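Local coordinates for protein polyprenyl synthetase (Zymomonas mobilis subsp. mobilis, PDB 4KKM) that probably works as a magnesium-dependent prenyltransferase of the FPP/GGPP synthase family, joining isoprenoid diphosphates into longer prenyl chains, at residues Val25-Met30 and Arg309-Tyr314; Ala81-Asp86 and Gly222-Asp227; Ile165-Ile170 and Phe211-Glu216; Ala236-Leu241 and Val291-Ala296. All blocks are in the same frame, centred on the assembly; numbering follows the deposited sequence.

Interaction 1: Val25-Met30 and Arg309-Tyr314; sequences VNLKTM and RSIARY
Leu27 lays the two methyl groups of its fork on helix 306-314, where they overlap Ser310, Ile311 and Tyr314. The CD2 branch rests on the methylene of Ser310, with Leu27 CD2 3.8 Å from Ser310 CB. That same methyl also reaches the root of the tyrosine, Leu27 CD2 lying 4.1 Å from Tyr314 CB and standing obliquely to the ring. The other branch goes to the isoleucine: Leu27 CD1 comes within 3.8 Å of Ile311 CG1, and the two side chains cross at about a right angle. Behind this lies the first torsion of Leu27, which sets CG opposite the backbone N (chi1 178°) and sends the fork out from its own helix, CD1 to Ile311 and CD2 to Ser310 and Tyr314.

Ser310 meets the leucine through carbon. Its hydroxyl makes a weak hydrogen bond to the carbonyl of Asp306, one turn earlier in the helix, while CB faces Leu27. The contact is therefore apolar, and three of its four residues are buried.

The helix axes approach to 10.1 Å and run almost perpendicular, at 92°, which confines the meeting to a single leucine instead of a long seam. In this all-helical isoprenoid synthase fold it joins the first modelled helix, 24-45, to the last, 306-314. Helix 71-80 lies beside both, since Leu74 touches Met30 and Ile311. On other sides of helix 306-314, Ile311 and Ala312 pack on Tyr235 of helix 226-253, and Arg309, Ala312 and Arg313 pack on Ile295 of helix 280-296.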
loop_
_atom_site.group_PDB
_atom_site.type_symbol
_atom_site.label_atom_id
_atom_site.label_comp_id
_atom_site.label_asym_id
_atom_site.label_seq_id
_atom_site.Cartn_x
_atom_site.Cartn_y
_atom_site.Cartn_z
ATOM N N VAL B 25 -9.212 -31.254 15.896
ATOM C CA VAL B 25 -8.502 -31.077 17.161
ATOM C C VAL B 25 -7.123 -30.465 16.930
ATOM O O VAL B 25 -6.717 -29.535 17.633
ATOM C CB VAL B 25 -8.362 -32.414 17.929
ATOM C CG1 VAL B 25 -7.379 -32.276 19.084
ATOM C CG2 VAL B 25 -9.722 -32.884 18.424
ATOM N N ASN B 26 -6.408 -30.987 15.940
ATOM C CA ASN B 26 -5.125 -30.414 15.568
ATOM C C ASN B 26 -5.314 -29.039 14.939
ATOM O O ASN B 26 -4.485 -28.146 15.128
ATOM C CB ASN B 26 -4.369 -31.339 14.616
ATOM C CG ASN B 26 -4.069 -32.693 15.235
ATOM O OD1 ASN B 26 -4.754 -33.681 14.962
ATOM N ND2 ASN B 26 -3.040 -32.747 16.074
ATOM N N LEU B 27 -6.407 -28.871 14.197
ATOM C CA LEU B 27 -6.717 -27.578 13.587
ATOM C C LEU B 27 -6.885 -26.487 14.637
ATOM O O LEU B 27 -6.307 -25.408 14.511
ATOM C CB LEU B 27 -7.972 -27.649 12.709
ATOM C CG LEU B 27 -8.351 -26.295 12.094
ATOM C CD1 LEU B 27 -7.190 -25.730 11.271
ATOM C CD2 LEU B 27 -9.613 -26.387 11.248
ATOM N N LYS B 28 -7.678 -26.766 15.668
ATOM C CA LYS B 28 -7.880 -25.804 16.748
ATOM C C LYS B 28 -6.549 -25.426 17.389
ATOM O O LYS B 28 -6.297 -24.255 17.678
ATOM C CB LYS B 28 -8.819 -26.362 17.820
ATOM C CG LYS B 28 -9.292 -25.307 18.818
ATOM C CD LYS B 28 -9.711 -25.918 20.146
ATOM C CE LYS B 28 -10.549 -24.934 20.951
ATOM N NZ LYS B 28 -10.059 -24.765 22.349
ATOM N N THR B 29 -5.703 -26.427 17.611
ATOM C CA THR B 29 -4.386 -26.201 18.193
ATOM C C THR B 29 -3.536 -25.303 17.299
ATOM O O THR B 29 -2.942 -24.331 17.768
ATOM C CB THR B 29 -3.648 -27.529 18.461
ATOM O OG1 THR B 29 -4.217 -28.166 19.611
ATOM C CG2 THR B 29 -2.172 -27.275 18.720
ATOM N N MET B 30 -3.490 -25.621 16.010
ATOM C CA MET B 30 -2.748 -24.787 15.067
ATOM C C MET B 30 -3.276 -23.352 15.067
ATOM O O MET B 30 -2.499 -22.398 15.033
ATOM C CB MET B 30 -2.778 -25.378 13.650
ATOM C CG MET B 30 -2.106 -24.486 12.600
ATOM S SD MET B 30 -2.084 -25.165 10.924
ATOM C CE MET B 30 -0.519 -26.032 10.942
ATOM N N ARG B 309 -7.439 -29.315 4.413
ATOM C CA ARG B 309 -8.682 -30.076 4.307
ATOM C C ARG B 309 -9.658 -29.704 5.428
ATOM O O ARG B 309 -10.828 -29.424 5.169
ATOM C CB ARG B 309 -8.404 -31.586 4.279
ATOM C CG ARG B 309 -7.680 -32.053 3.014
ATOM C CD ARG B 309 -7.480 -33.570 2.967
ATOM N NE ARG B 309 -6.739 -33.968 1.768
ATOM C CZ ARG B 309 -5.502 -34.460 1.770
ATOM N NH1 ARG B 309 -4.854 -34.651 2.912
ATOM N NH2 ARG B 309 -4.919 -34.778 0.622
ATOM N N SER B 310 -9.162 -29.683 6.666
ATOM C CA SER B 310 -9.966 -29.295 7.826
ATOM C C SER B 310 -10.484 -27.865 7.725
ATOM O O SER B 310 -11.622 -27.577 8.106
ATOM C CB SER B 310 -9.156 -29.443 9.115
ATOM O OG SER B 310 -8.942 -30.807 9.418
ATOM N N ILE B 311 -9.637 -26.972 7.221
ATOM C CA ILE B 311 -10.000 -25.569 7.093
ATOM C C ILE B 311 -11.189 -25.419 6.157
ATOM O O ILE B 311 -12.131 -24.696 6.467
ATOM C CB ILE B 311 -8.808 -24.708 6.612
ATOM C CG1 ILE B 311 -7.783 -24.565 7.737
ATOM C CG2 ILE B 311 -9.284 -23.335 6.137
ATOM C CD1 ILE B 311 -6.446 -24.034 7.275
ATOM N N ALA B 312 -11.156 -26.136 5.035
ATOM C CA ALA B 312 -12.254 -26.110 4.074
ATOM C C ALA B 312 -13.571 -26.581 4.698
ATOM O O ALA B 312 -14.623 -25.962 4.502
ATOM C CB ALA B 312 -11.913 -26.954 2.848
ATOM N N ARG B 313 -13.509 -27.672 5.452
ATOM C CA ARG B 313 -14.691 -28.191 6.130
ATOM C C ARG B 313 -15.161 -27.202 7.199
ATOM O O ARG B 313 -16.360 -27.015 7.409
ATOM C CB ARG B 313 -14.400 -29.563 6.746
ATOM C CG ARG B 313 -13.918 -30.595 5.730
ATOM C CD ARG B 313 -14.099 -32.028 6.221
ATOM N NE ARG B 313 -13.673 -33.009 5.223
ATOM C CZ ARG B 313 -14.401 -33.364 4.167
ATOM N NH1 ARG B 313 -15.590 -32.809 3.963
ATOM N NH2 ARG B 313 -13.941 -34.266 3.307
ATOM N N TYR B 314 -14.197 -26.561 7.853
ATOM C CA TYR B 314 -14.463 -25.555 8.877
ATOM C C TYR B 314 -15.235 -24.365 8.309
ATOM O O TYR B 314 -16.094 -23.790 8.978
ATOM C CB TYR B 314 -13.137 -25.095 9.479
ATOM C CG TYR B 314 -13.233 -23.963 10.470
ATOM C CD1 TYR B 314 -14.049 -24.059 11.588
ATOM C CD2 TYR B 314 -12.481 -22.807 10.303
ATOM C CE1 TYR B 314 -14.129 -23.028 12.504
ATOM C CE2 TYR B 314 -12.553 -21.769 11.215
ATOM C CZ TYR B 314 -13.379 -21.887 12.313
ATOM O OH TYR B 314 -13.460 -20.865 13.227
#

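Interaction 2: Ala81-Asp86 and Gly222-Asp227; sequences ALFNVD and GRQNKD
Phe83 carries the side chain of Gln224 flat on one face of its ring. The methylene does the central touching, a CH-pi contact in which Gln224 CG stands 3.5 Å from the centroid of the Phe83 ring. The amide continues over the rim, its plane only 10° from that of the ring, with Gln224 CD 3.4 Å from Phe83 CE1. Beside the stack, Gly222 CA approaches Phe83 CD2 at 4.1 Å; a beta carbon on this residue would run into the ring. Val85 adds a lighter touch on the same glycine, Val85 CG2 to Gly222 N at 4.0 Å.

One step out, the glutamine is folded back at chi2 (-65°), which lets Gln224 NE2 donate to Gly222 O at 2.8 Å. The donor stands above the carbonyl plane, and the bond fixes the turn of the amide over the ring. On the opposite face of Phe83 lies Leu82 CB, so the ring is sandwiched. With an alanine here, Gln224 would probably lose the surface it lies on, and a gap would probably open between Leu82 and Gln224.

The backbone of 222-224 is shaped by a Schellman motif that ends helix 208-221, with Arg223 as its C-prime residue. The contact thus ties that helix end to the loop between helices 71-80 and 87-109, while Ile228 and Leu232 of helix 226-253 also touch Phe83.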
loop_
_atom_site.group_PDB
_atom_site.type_symbol
_atom_site.label_atom_id
_atom_site.label_comp_id
_atom_site.label_asym_id
_atom_site.label_seq_id
_atom_site.Cartn_x
_atom_site.Cartn_y
_atom_site.Cartn_z
ATOM N N ALA B 81 3.172 -25.650 4.987
ATOM C CA ALA B 81 3.354 -26.951 5.622
ATOM C C ALA B 81 3.367 -28.112 4.623
ATOM O O ALA B 81 3.891 -29.186 4.922
ATOM C CB ALA B 81 2.280 -27.177 6.682
ATOM N N LEU B 82 2.788 -27.905 3.442
ATOM C CA LEU B 82 2.778 -28.942 2.408
ATOM C C LEU B 82 4.185 -29.247 1.930
ATOM O O LEU B 82 4.487 -30.353 1.494
ATOM C CB LEU B 82 1.962 -28.496 1.193
ATOM C CG LEU B 82 0.484 -28.184 1.395
ATOM C CD1 LEU B 82 -0.137 -27.633 0.108
ATOM C CD2 LEU B 82 -0.209 -29.439 1.835
ATOM N N PHE B 83 5.035 -28.233 1.984
ATOM C CA PHE B 83 6.372 -28.334 1.436
ATOM C C PHE B 83 7.343 -28.138 2.595
ATOM O O PHE B 83 6.923 -28.154 3.751
ATOM C CB PHE B 83 6.513 -27.294 0.327
ATOM C CG PHE B 83 5.289 -27.219 -0.560
ATOM C CD1 PHE B 83 4.882 -28.334 -1.276
ATOM C CD2 PHE B 83 4.527 -26.061 -0.644
ATOM C CE1 PHE B 83 3.753 -28.298 -2.083
ATOM C CE2 PHE B 83 3.389 -26.014 -1.450
ATOM C CZ PHE B 83 3.002 -27.135 -2.168
ATOM N N ASN B 84 8.628 -27.981 2.329
ATOM C CA ASN B 84 9.532 -27.809 3.461
ATOM C C ASN B 84 9.917 -26.358 3.655
ATOM O O ASN B 84 11.060 -25.971 3.440
ATOM C CB ASN B 84 10.766 -28.709 3.373
ATOM C CG ASN B 84 11.288 -29.106 4.750
ATOM O OD1 ASN B 84 10.546 -29.076 5.734
ATOM N ND2 ASN B 84 12.561 -29.476 4.824
ATOM N N VAL B 85 8.938 -25.556 4.055
ATOM C CA VAL B 85 9.151 -24.137 4.253
ATOM C C VAL B 85 9.423 -23.835 5.717
ATOM O O VAL B 85 8.730 -24.341 6.600
ATOM C CB VAL B 85 7.929 -23.333 3.776
ATOM C CG1 VAL B 85 8.157 -21.846 3.977
ATOM C CG2 VAL B 85 7.649 -23.655 2.316
ATOM N N ASP B 86 10.447 -23.020 5.961
ATOM C CA ASP B 86 10.770 -22.536 7.299
ATOM C C ASP B 86 9.528 -21.948 7.951
ATOM O O ASP B 86 8.878 -21.069 7.384
ATOM C CB ASP B 86 11.868 -21.477 7.214
ATOM C CG ASP B 86 12.225 -20.895 8.567
ATOM O OD1 ASP B 86 11.556 -19.934 9.000
ATOM O OD2 ASP B 86 13.184 -21.392 9.193
ATOM N N GLY B 222 7.486 -22.690 -1.572
ATOM C CA GLY B 222 7.890 -24.072 -1.744
ATOM C C GLY B 222 8.542 -24.376 -3.081
ATOM O O GLY B 222 8.821 -25.537 -3.381
ATOM N N ARG B 223 8.774 -23.336 -3.882
ATOM C CA ARG B 223 9.341 -23.463 -5.231
ATOM C C ARG B 223 8.611 -24.513 -6.058
ATOM O O ARG B 223 9.244 -25.335 -6.713
ATOM C CB ARG B 223 10.842 -23.812 -5.198
ATOM C CG ARG B 223 11.735 -22.885 -4.392
ATOM C CD ARG B 223 11.285 -21.435 -4.463
ATOM N NE ARG B 223 11.521 -20.782 -5.753
ATOM C CZ ARG B 223 10.622 -20.038 -6.399
ATOM N NH1 ARG B 223 9.400 -19.862 -5.897
ATOM N NH2 ARG B 223 10.942 -19.473 -7.558
ATOM N N GLN B 224 7.284 -24.484 -6.022
ATOM C CA GLN B 224 6.482 -25.513 -6.675
ATOM C C GLN B 224 6.167 -25.189 -8.135
ATOM O O GLN B 224 6.175 -24.026 -8.539
ATOM C CB GLN B 224 5.193 -25.750 -5.880
ATOM C CG GLN B 224 5.453 -26.271 -4.478
ATOM C CD GLN B 224 6.090 -27.646 -4.500
ATOM O OE1 GLN B 224 5.521 -28.588 -5.045
ATOM N NE2 GLN B 224 7.283 -27.761 -3.928
ATOM N N ASN B 225 5.892 -26.223 -8.925
ATOM C CA ASN B 225 5.596 -26.027 -10.339
ATOM C C ASN B 225 4.204 -25.440 -10.586
ATOM O O ASN B 225 3.416 -25.269 -9.654
ATOM C CB ASN B 225 5.831 -27.316 -11.157
ATOM C CG ASN B 225 4.847 -28.436 -10.818
ATOM O OD1 ASN B 225 3.724 -28.196 -10.378
ATOM N ND2 ASN B 225 5.274 -29.677 -11.041
ATOM N N LYS B 226 3.915 -25.140 -11.847
ATOM C CA LYS B 226 2.667 -24.493 -12.230
ATOM C C LYS B 226 1.442 -25.355 -11.922
ATOM O O LYS B 226 0.412 -24.846 -11.477
ATOM C CB LYS B 226 2.708 -24.128 -13.714
ATOM C CG LYS B 226 1.453 -23.454 -14.240
ATOM C CD LYS B 226 1.110 -22.204 -13.443
ATOM C CE LYS B 226 0.164 -21.294 -14.220
ATOM N NZ LYS B 226 -0.702 -22.061 -15.157
ATOM N N ASP B 227 1.557 -26.658 -12.156
ATOM C CA ASP B 227 0.462 -27.581 -11.872
ATOM C C ASP B 227 0.059 -27.548 -10.396
ATOM O O ASP B 227 -1.127 -27.539 -10.069
ATOM C CB ASP B 227 0.833 -29.005 -12.299
ATOM C CG ASP B 227 0.924 -29.154 -13.807
ATOM O OD1 ASP B 227 0.875 -28.123 -14.512
ATOM O OD2 ASP B 227 1.051 -30.301 -14.290
#

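Interaction 3: Ile165-Ile170 and Phe211-Glu216; sequences IQALAI and FGFCLE
The ring of Phe213 has Leu168 over one face and Ala167 at its edge. Leu168 CD1 sits almost exactly above the middle of the ring, 4.0 Å from the Phe213 centroid and 4° off the normal, a CH-pi contact. In the plane of the ring, Ala167 CB meets the rim at Phe213 CD1, also 4.0 Å away. Between these two approaches the ring comes right up to the opposing helix: Leu168 CB is 3.7 Å from Phe213 CE1, and Leu168 N is equally close to Phe213 CD1. The phenylalanine therefore packs against backbone as well as side chain. With CG anti to the backbone N (chi1 172°), the ring reaches the opposing helix at Leu168, whose CD1 lies over its face.

The other flat group, the Glu216 carboxylate, passes beside the alanine, with Glu216 OE1 4.2 Å from Ala167 CB. This is mere proximity, for OE1 forms a salt bridge with Lys233 on helix 226-253. Ala167 is small enough for both Phe213 and Glu216 to come near it.

Helices 158-172 and 208-221 form a nearly antiparallel pair in the all-alpha isoprenoid synthase fold, at 168°, with the local axes 9.7 Å apart. Ile97 of helix 87-109 touches both Leu168 and Phe213, and Phe146 and Leu149 of helix 131-150 pack on Leu168. Another side of 165-170 belongs to the dimer: Ile165, Gln166, Ala169 and Ile170 pack on Leu162, Ser150, Ala143 and Glu147 of the second subunit. Helix 158-172 thus faces the second subunit with some residues and helix 208-221 with others.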
loop_
_atom_site.group_PDB
_atom_site.type_symbol
_atom_site.label_atom_id
_atom_site.label_comp_id
_atom_site.label_asym_id
_atom_site.label_seq_id
_atom_site.Cartn_x
_atom_site.Cartn_y
_atom_site.Cartn_z
ATOM N N ILE B 165 5.774 -10.434 -3.607
ATOM C CA ILE B 165 5.445 -9.015 -3.715
ATOM C C ILE B 165 4.537 -8.717 -4.915
ATOM O O ILE B 165 3.520 -8.034 -4.777
ATOM C CB ILE B 165 6.721 -8.154 -3.781
ATOM C CG1 ILE B 165 7.432 -8.166 -2.421
ATOM C CG2 ILE B 165 6.380 -6.733 -4.186
ATOM C CD1 ILE B 165 8.890 -7.759 -2.478
ATOM N N GLN B 166 4.893 -9.225 -6.090
ATOM C CA GLN B 166 4.031 -9.028 -7.253
ATOM C C GLN B 166 2.633 -9.600 -7.026
ATOM O O GLN B 166 1.628 -8.944 -7.313
ATOM C CB GLN B 166 4.637 -9.641 -8.518
ATOM C CG GLN B 166 3.719 -9.498 -9.717
ATOM C CD GLN B 166 4.454 -9.551 -11.042
ATOM O OE1 GLN B 166 5.425 -10.292 -11.200
ATOM N NE2 GLN B 166 3.995 -8.753 -12.003
ATOM N N ALA B 167 2.577 -10.822 -6.503
ATOM C CA ALA B 167 1.297 -11.472 -6.225
ATOM C C ALA B 167 0.477 -10.683 -5.213
ATOM O O ALA B 167 -0.726 -10.513 -5.383
ATOM C CB ALA B 167 1.512 -12.903 -5.736
ATOM N N LEU B 168 1.121 -10.199 -4.152
ATOM C CA LEU B 168 0.392 -9.416 -3.162
ATOM C C LEU B 168 -0.159 -8.101 -3.737
ATOM O O LEU B 168 -1.301 -7.726 -3.455
ATOM C CB LEU B 168 1.254 -9.140 -1.930
ATOM C CG LEU B 168 0.464 -8.445 -0.813
ATOM C CD1 LEU B 168 -0.653 -9.359 -0.317
ATOM C CD2 LEU B 168 1.367 -8.002 0.331
ATOM N N ALA B 169 0.643 -7.402 -4.540
ATOM C CA ALA B 169 0.222 -6.104 -5.080
ATOM C C ALA B 169 -0.966 -6.260 -6.015
ATOM O O ALA B 169 -1.903 -5.457 -5.997
ATOM C CB ALA B 169 1.380 -5.397 -5.790
ATOM N N ILE B 170 -0.927 -7.307 -6.831
ATOM C CA ILE B 170 -2.048 -7.615 -7.710
ATOM C C ILE B 170 -3.278 -8.009 -6.890
ATOM O O ILE B 170 -4.386 -7.522 -7.138
ATOM C CB ILE B 170 -1.678 -8.732 -8.697
ATOM C CG1 ILE B 170 -0.577 -8.242 -9.650
ATOM C CG2 ILE B 170 -2.907 -9.199 -9.467
ATOM C CD1 ILE B 170 0.007 -9.346 -10.531
ATOM N N PHE B 211 -7.306 -14.685 -0.390
ATOM C CA PHE B 211 -7.246 -16.132 -0.187
ATOM C C PHE B 211 -6.323 -16.751 -1.232
ATOM O O PHE B 211 -5.495 -17.612 -0.917
ATOM C CB PHE B 211 -8.643 -16.767 -0.285
ATOM C CG PHE B 211 -9.548 -16.423 0.867
ATOM C CD1 PHE B 211 -9.042 -16.316 2.151
ATOM C CD2 PHE B 211 -10.903 -16.200 0.664
ATOM C CE1 PHE B 211 -9.867 -15.995 3.219
ATOM C CE2 PHE B 211 -11.740 -15.879 1.729
ATOM C CZ PHE B 211 -11.218 -15.778 3.009
ATOM N N GLY B 212 -6.481 -16.314 -2.479
ATOM C CA GLY B 212 -5.622 -16.782 -3.557
ATOM C C GLY B 212 -4.158 -16.541 -3.231
ATOM O O GLY B 212 -3.307 -17.404 -3.456
ATOM N N PHE B 213 -3.861 -15.369 -2.680
ATOM C CA PHE B 213 -2.483 -15.065 -2.303
ATOM C C PHE B 213 -1.956 -16.041 -1.255
ATOM O O PHE B 213 -0.818 -16.491 -1.336
ATOM C CB PHE B 213 -2.331 -13.646 -1.758
ATOM C CG PHE B 213 -0.960 -13.388 -1.198
ATOM C CD1 PHE B 213 0.089 -13.060 -2.040
ATOM C CD2 PHE B 213 -0.707 -13.540 0.156
ATOM C CE1 PHE B 213 1.362 -12.845 -1.532
ATOM C CE2 PHE B 213 0.566 -13.348 0.662
ATOM C CZ PHE B 213 1.596 -12.997 -0.182
ATOM N N CYS B 214 -2.780 -16.343 -0.259
ATOM C CA CYS B 214 -2.362 -17.242 0.815
ATOM C C CYS B 214 -1.907 -18.597 0.284
ATOM O O CYS B 214 -0.882 -19.131 0.721
ATOM C CB CYS B 214 -3.492 -17.437 1.827
ATOM S SG CYS B 214 -3.902 -15.955 2.770
ATOM N N LEU B 215 -2.671 -19.145 -0.656
ATOM C CA LEU B 215 -2.378 -20.458 -1.238
ATOM C C LEU B 215 -1.204 -20.364 -2.205
ATOM O O LEU B 215 -0.313 -21.216 -2.210
ATOM C CB LEU B 215 -3.613 -21.028 -1.950
ATOM C CG LEU B 215 -4.573 -21.873 -1.093
ATOM C CD1 LEU B 215 -3.933 -23.198 -0.684
ATOM C CD2 LEU B 215 -5.055 -21.100 0.143
ATOM N N GLU B 216 -1.198 -19.313 -3.018
ATOM C CA GLU B 216 -0.131 -19.143 -3.993
ATOM C C GLU B 216 1.203 -18.891 -3.291
ATOM O O GLU B 216 2.252 -19.342 -3.750
ATOM C CB GLU B 216 -0.454 -18.023 -4.986
ATOM C CG GLU B 216 0.586 -17.877 -6.095
ATOM C CD GLU B 216 0.194 -16.870 -7.169
ATOM O OE1 GLU B 216 -0.815 -16.150 -6.992
ATOM O OE2 GLU B 216 0.900 -16.803 -8.200
#

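Interaction 4: Ala236-Leu241 and Val291-Ala296; sequences ARDIGL and VDQAIA
Asp238 and Ile239 are the neighbours through which helix 226-253 meets Gln293 and Ala294 of helix 280-296. Just ahead of them, Ala236 turns its methyl the other way, onto Gly212 and Leu215. Arg237 curls its guanidinium toward the next residue, and Arg237 NE makes a salt bridge to Asp238 OD1 at 3.0 Å. The oxygen lies in the guanidinium plane, yet is itself approached from above the carboxylate plane; a weak bond from Arg237 NH2 goes to the same atom.

Asp238 lies between the helices. Its CB packs on the Ala294 methyl, Asp238 CB to Ala294 CB being 3.7 Å, while Asp238 OD2 is 3.5 Å from Gln293 CB. That oxygen is hydrogen-bonded to His297 NE2, just past the end of helix 280-296, so the buried carboxylate has a partner on each oxygen and probably stays ionised. A leucine in its place would probably leave Arg237 and His297 without their shared carboxylate partner.

These two helices of the all-alpha isoprenoid synthase fold pack roughly antiparallel, at 161°, with axes 8.2 Å apart. The small Ala294 permits that closeness: Asp238 CA and Ala294 CA are 5.2 Å apart.

Ile239 comes next and gives the alanine methyl a second support, with Ile239 CG2 3.6 Å from Ala294 CB. Its CG1 is held between the backbone N and the carbonyl carbon (chi1 62°), which sends the long branch away from helix 280-296 and leaves CG2 to make the contact. Ile239 also touches Ala312 of helix 306-314. At Gly240 the bare CA lies against the Phe211 ring on helix 208-221.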
loop_
_atom_site.group_PDB
_atom_site.type_symbol
_atom_site.label_atom_id
_atom_site.label_comp_id
_atom_site.label_asym_id
_atom_site.label_seq_id
_atom_site.Cartn_x
_atom_site.Cartn_y
_atom_site.Cartn_z
ATOM N N ALA B 236 -8.195 -22.227 -3.170
ATOM C CA ALA B 236 -8.525 -20.909 -2.636
ATOM C C ALA B 236 -9.785 -20.368 -3.281
ATOM O O ALA B 236 -10.622 -19.754 -2.620
ATOM C CB ALA B 236 -7.380 -19.931 -2.858
ATOM N N ARG B 237 -9.895 -20.576 -4.586
ATOM C CA ARG B 237 -11.046 -20.089 -5.333
ATOM C C ARG B 237 -12.324 -20.725 -4.786
ATOM O O ARG B 237 -13.333 -20.043 -4.552
ATOM C CB ARG B 237 -10.872 -20.428 -6.813
ATOM C CG ARG B 237 -12.102 -20.156 -7.671
ATOM C CD ARG B 237 -12.012 -20.916 -8.994
ATOM N NE ARG B 237 -12.205 -22.351 -8.793
ATOM C CZ ARG B 237 -11.718 -23.296 -9.591
ATOM N NH1 ARG B 237 -11.002 -22.961 -10.658
ATOM N NH2 ARG B 237 -11.948 -24.577 -9.321
ATOM N N ASP B 238 -12.269 -22.033 -4.564
ATOM C CA ASP B 238 -13.443 -22.771 -4.103
ATOM C C ASP B 238 -13.820 -22.457 -2.657
ATOM O O ASP B 238 -14.986 -22.217 -2.375
ATOM C CB ASP B 238 -13.276 -24.285 -4.321
ATOM C CG ASP B 238 -13.292 -24.666 -5.792
ATOM O OD1 ASP B 238 -13.734 -23.836 -6.617
ATOM O OD2 ASP B 238 -12.856 -25.788 -6.124
ATOM N N ILE B 239 -12.851 -22.441 -1.738
ATOM C CA ILE B 239 -13.179 -22.071 -0.356
ATOM C C ILE B 239 -13.607 -20.608 -0.227
ATOM O O ILE B 239 -14.422 -20.273 0.629
ATOM C CB ILE B 239 -12.045 -22.361 0.667
ATOM C CG1 ILE B 239 -10.786 -21.550 0.344
ATOM C CG2 ILE B 239 -11.743 -23.841 0.734
ATOM C CD1 ILE B 239 -9.912 -21.263 1.560
ATOM N N GLY B 240 -13.063 -19.741 -1.072
ATOM C CA GLY B 240 -13.453 -18.339 -1.048
ATOM C C GLY B 240 -14.911 -18.147 -1.433
ATOM O O GLY B 240 -15.638 -17.375 -0.810
ATOM N N LEU B 241 -15.352 -18.851 -2.468
ATOM C CA LEU B 241 -16.754 -18.764 -2.864
ATOM C C LEU B 241 -17.639 -19.387 -1.785
ATOM O O LEU B 241 -18.673 -18.827 -1.420
ATOM C CB LEU B 241 -16.989 -19.422 -4.227
ATOM C CG LEU B 241 -18.442 -19.457 -4.718
ATOM C CD1 LEU B 241 -19.061 -18.073 -4.618
ATOM C CD2 LEU B 241 -18.519 -19.971 -6.150
ATOM N N VAL B 291 -16.893 -27.089 -1.021
ATOM C CA VAL B 291 -15.968 -27.625 -0.033
ATOM C C VAL B 291 -15.365 -28.933 -0.540
ATOM O O VAL B 291 -14.151 -29.133 -0.481
ATOM C CB VAL B 291 -16.660 -27.856 1.330
ATOM C CG1 VAL B 291 -15.782 -28.704 2.236
ATOM C CG2 VAL B 291 -16.999 -26.518 1.988
ATOM N N ASP B 292 -16.218 -29.818 -1.048
ATOM C CA ASP B 292 -15.746 -31.063 -1.645
ATOM C C ASP B 292 -14.792 -30.786 -2.806
ATOM O O ASP B 292 -13.741 -31.414 -2.923
ATOM C CB ASP B 292 -16.928 -31.911 -2.125
ATOM C CG ASP B 292 -17.759 -32.458 -0.979
ATOM O OD1 ASP B 292 -17.215 -32.597 0.137
ATOM O OD2 ASP B 292 -18.952 -32.752 -1.195
ATOM N N GLN B 293 -15.169 -29.842 -3.662
ATOM C CA GLN B 293 -14.340 -29.455 -4.796
ATOM C C GLN B 293 -12.987 -28.902 -4.350
ATOM O O GLN B 293 -11.953 -29.242 -4.926
ATOM C CB GLN B 293 -15.075 -28.442 -5.680
ATOM C CG GLN B 293 -16.215 -29.062 -6.482
ATOM C CD GLN B 293 -17.159 -28.028 -7.059
ATOM O OE1 GLN B 293 -16.773 -26.890 -7.313
ATOM N NE2 GLN B 293 -18.410 -28.421 -7.261
ATOM N N ALA B 294 -12.997 -28.055 -3.324
ATOM C CA ALA B 294 -11.763 -27.489 -2.787
ATOM C C ALA B 294 -10.823 -28.602 -2.341
ATOM O O ALA B 294 -9.628 -28.603 -2.661
ATOM C CB ALA B 294 -12.069 -26.533 -1.619
ATOM N N ILE B 295 -11.371 -29.567 -1.618
ATOM C CA ILE B 295 -10.565 -30.645 -1.069
ATOM C C ILE B 295 -10.004 -31.543 -2.176
ATOM O O ILE B 295 -8.853 -31.978 -2.103
ATOM C CB ILE B 295 -11.360 -31.446 -0.012
ATOM C CG1 ILE B 295 -11.495 -30.611 1.265
ATOM C CG2 ILE B 295 -10.693 -32.789 0.283
ATOM C CD1 ILE B 295 -12.469 -31.182 2.277
ATOM N N ALA B 296 -10.805 -31.781 -3.214
ATOM C CA ALA B 296 -10.382 -32.627 -4.329
ATOM C C ALA B 296 -9.123 -32.106 -5.030
ATOM O O ALA B 296 -8.339 -32.891 -5.559
ATOM C CB ALA B 296 -11.526 -32.827 -5.333
#

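Overall arrangement
From the N terminus, helix 24-45 is joined at once to the last helix by interaction 1, which closes a loop of 278 residues embracing the other three contacts. Interaction 2 starts in the loop after helix 71-80 and closes at 222-227; within its span, interaction 3 pairs helices 158-172 and 208-221. Interaction 4 follows in series, linking helix 226-253 to helix 280-296, so no two loops cross. Interactions 3 and 4 touch where Phe211, Gly212 and Leu215 meet Ala236 and Gly240. Interactions 4 and 1 touch through Ile239, Val291 and Ile295 against helix 306-314. Packing through interactions 3, 4 and 1 thus runs from helix 158-172, at the dimer interface, to the C-terminal helices, with interaction 2 separate.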